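Side-chain contact in xyloglucan-specific endo-beta-1,4-glucanase BoGH9A (Bacteroides ovatus, PDB 6DHT), which cuts the beta-1,4-glucan backbone of xyloglucan internally, releasing xyloglucan oligosaccharides: residues Arg398-Ala401 and Asp402-Thr406. Sequence-based numbering, arbitrary orientation.
With EDO (1,2-ethanediol), chain L.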
ATOM      1  N   ARG A 398       7.705 -27.763  -3.804  1.00 18.03           N
ATOM      2  CA  ARG A 398       7.056 -27.760  -2.504  1.00 16.07           C
ATOM      3  C   ARG A 398       8.085 -27.621  -1.403  1.00 20.93           C
ATOM      4  O   ARG A 398       7.874 -26.885  -0.429  1.00 19.28           O
ATOM      5  CB  ARG A 398       6.249 -29.040  -2.318  1.00 20.31           C
ATOM      6  CG  ARG A 398       5.329 -28.951  -1.138  1.00 34.81           C
ATOM      7  CD  ARG A 398       3.946 -28.511  -1.578  1.00 43.08           C
ATOM      8  NE  ARG A 398       3.761 -27.085  -1.384  1.00 44.12           N
ATOM      9  CZ  ARG A 398       2.869 -26.341  -2.029  1.00 39.13           C
ATOM     10  NH1 ARG A 398       2.057 -26.862  -2.943  1.00 40.50           N
ATOM     11  NH2 ARG A 398       2.807 -25.058  -1.756  1.00 41.54           N
ATOM     12  N   ARG A 399       9.234 -28.257  -1.562  1.00 18.46           N
ATOM     13  CA  ARG A 399      10.296 -28.160  -0.583  1.00 20.11           C
ATOM     14  C   ARG A 399      10.799 -26.710  -0.510  1.00 18.04           C
ATOM     15  O   ARG A 399      11.056 -26.188   0.583  1.00 20.61           O
ATOM     16  CB  ARG A 399      11.430 -29.110  -0.961  1.00 21.19           C
ATOM     17  CG  ARG A 399      12.582 -29.186   0.033  1.00 30.66           C
ATOM     18  CD  ARG A 399      13.867 -29.598  -0.682  1.00 40.20           C
ATOM     19  NE  ARG A 399      13.615 -30.651  -1.670  1.00 54.57           N
ATOM     20  CZ  ARG A 399      14.257 -30.785  -2.830  1.00 49.75           C
ATOM     21  NH1 ARG A 399      15.218 -29.938  -3.181  1.00 52.95           N
ATOM     22  NH2 ARG A 399      13.930 -31.778  -3.649  1.00 47.28           N
ATOM     23  N   PHE A 400      10.960 -26.074  -1.664  1.00 16.42           N
ATOM     24  CA  PHE A 400      11.386 -24.689  -1.698  1.00 20.52           C
ATOM     25  C   PHE A 400      10.344 -23.788  -1.022  1.00 20.64           C
ATOM     26  O   PHE A 400      10.691 -22.978  -0.143  1.00 18.45           O
ATOM     27  CB  PHE A 400      11.624 -24.236  -3.130  1.00 16.76           C
ATOM     28  CG  PHE A 400      12.152 -22.832  -3.236  1.00 18.03           C
ATOM     29  CD1 PHE A 400      13.352 -22.497  -2.645  1.00 21.76           C
ATOM     30  CD2 PHE A 400      11.457 -21.875  -3.937  1.00 19.59           C
ATOM     31  CE1 PHE A 400      13.852 -21.201  -2.735  1.00 23.83           C
ATOM     32  CE2 PHE A 400      11.946 -20.573  -4.040  1.00 19.96           C
ATOM     33  CZ  PHE A 400      13.142 -20.241  -3.446  1.00 21.37           C
ATOM     34  N   ALA A 401       9.082 -23.914  -1.427  1.00 18.21           N
ATOM     35  CA  ALA A 401       8.009 -23.145  -0.796  1.00 16.90           C
ATOM     36  C   ALA A 401       8.004 -23.354   0.716  1.00 21.52           C
ATOM     37  O   ALA A 401       7.894 -22.385   1.482  1.00 19.07           O
ATOM     38  CB  ALA A 401       6.657 -23.503  -1.389  1.00 18.33           C
ATOM     39  N   ASP A 402       8.124 -24.601   1.161  1.00 20.59           N
ATOM     40  CA  ASP A 402       8.119 -24.901   2.593  1.00 22.76           C
ATOM     41  C   ASP A 402       9.234 -24.154   3.316  1.00 19.64           C
ATOM     42  O   ASP A 402       9.030 -23.686   4.442  1.00 22.36           O
ATOM     43  CB  ASP A 402       8.279 -26.408   2.861  1.00 23.77           C
ATOM     44  CG  ASP A 402       6.998 -27.189   2.639  1.00 33.68           C
ATOM     45  OD1 ASP A 402       5.948 -26.575   2.372  1.00 39.21           O
ATOM     46  OD2 ASP A 402       7.043 -28.436   2.751  1.00 36.20           O
ATOM     47  N   SER A 403      10.396 -24.019   2.683  1.00 19.19           N
ATOM     48  CA  SER A 403      11.511 -23.317   3.298  1.00 21.79           C
ATOM     49  C   SER A 403      11.179 -21.829   3.433  1.00 21.90           C
ATOM     50  O   SER A 403      11.559 -21.189   4.414  1.00 23.89           O
ATOM     51  CB  SER A 403      12.829 -23.517   2.528  1.00 25.22           C
ATOM     52  OG  SER A 403      12.854 -22.851   1.274  1.00 27.01           O
ATOM     53  N   LEU A 404      10.442 -21.283   2.475  1.00 18.14           N
ATOM     54  CA  LEU A 404      10.070 -19.869   2.535  1.00 17.15           C
ATOM     55  C   LEU A 404       9.000 -19.670   3.589  1.00 21.11           C
ATOM     56  O   LEU A 404       9.007 -18.649   4.307  1.00 18.10           O
ATOM     57  CB  LEU A 404       9.545 -19.409   1.179  1.00 17.13           C
ATOM     58  CG  LEU A 404      10.495 -19.478  -0.019  1.00 19.10           C
ATOM     59  CD1 LEU A 404       9.788 -19.129  -1.316  1.00 18.78           C
ATOM     60  CD2 LEU A 404      11.686 -18.576   0.182  1.00 22.10           C
ATOM     61  N   LYS A 405       8.083 -20.616   3.717  1.00 18.59           N
ATOM     62  CA  LYS A 405       7.085 -20.583   4.775  1.00 18.48           C
ATOM     63  C   LYS A 405       7.761 -20.560   6.135  1.00 19.51           C
ATOM     64  O   LYS A 405       7.402 -19.757   7.008  1.00 19.39           O
ATOM     65  CB  LYS A 405       6.160 -21.795   4.678  1.00 19.51           C
ATOM     66  CG  LYS A 405       5.193 -21.967   5.847  1.00 21.08           C
ATOM     67  CD  LYS A 405       4.231 -23.100   5.567  1.00 22.00           C
ATOM     68  CE  LYS A 405       3.491 -23.521   6.825  1.00 24.01           C
ATOM     69  NZ  LYS A 405       2.610 -24.685   6.581  1.00 26.36           N
ATOM     70  N   THR A 406       8.759 -21.411   6.329  1.00 20.23           N
ATOM     71  CA  THR A 406       9.510 -21.436   7.578  1.00 23.11           C
ATOM     72  C   THR A 406      10.065 -20.051   7.912  1.00 22.16           C
ATOM     73  O   THR A 406       9.971 -19.604   9.057  1.00 23.93           O
ATOM     74  CB  THR A 406      10.641 -22.478   7.509  1.00 25.25           C
ATOM     75  OG1 THR A 406      10.039 -23.762   7.369  1.00 26.54           O
ATOM     76  CG2 THR A 406      11.487 -22.474   8.765  1.00 29.88           C
TER
HETATM   77  C1  EDO L 611       4.348 -24.106   1.584  1.00 40.58           C
HETATM   78  O1  EDO L 611       4.455 -25.307   0.806  1.00 44.19           O
HETATM   79  C2  EDO L 611       3.120 -23.321   1.135  1.00 37.63           C
HETATM   80  O2  EDO L 611       1.951 -23.925   1.698  1.00 43.16           O
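R398 and D402, one helical turn apart, meet through a 1,2-ethanediol molecule, probably from the crystallisation liquor, rather than directly: R398 NE lies 4.4 Å from D402 OD1, beyond salt-bridge range. The edge of the guanidinium grips O1 of the diol with two N-H groups, NE at 2.9 Å and NH2 at 3.1 Å, and that hydroxyl donates onward to D402 OD1 (2.5 Å). Bends at chi2 and chi3 (-98°) curl the arginine over to present this edge. A leucine in its place would probably leave O1 without its two N-H donors and D402 without the guanidinium's charge close by. Backbone bonds of the i to i+4 kind, such as K405 N to A401 O, identify a regular alpha-helix, 395-416, in the GH9 catalytic domain and away from the annotated sites. S403 adds a side-chain bond: with chi1 at 70°, OG turns back to donate to F400 O at 2.6 Å, in the carbonyl plane on a lone pair, while L404 N also donates to that oxygen. Apolar contact comes from L404 CD1, 4.2 Å from the F400 ring centroid and 30° off its normal, an off-centre CH-pi approach; W386 meets the same ring edge-to-face.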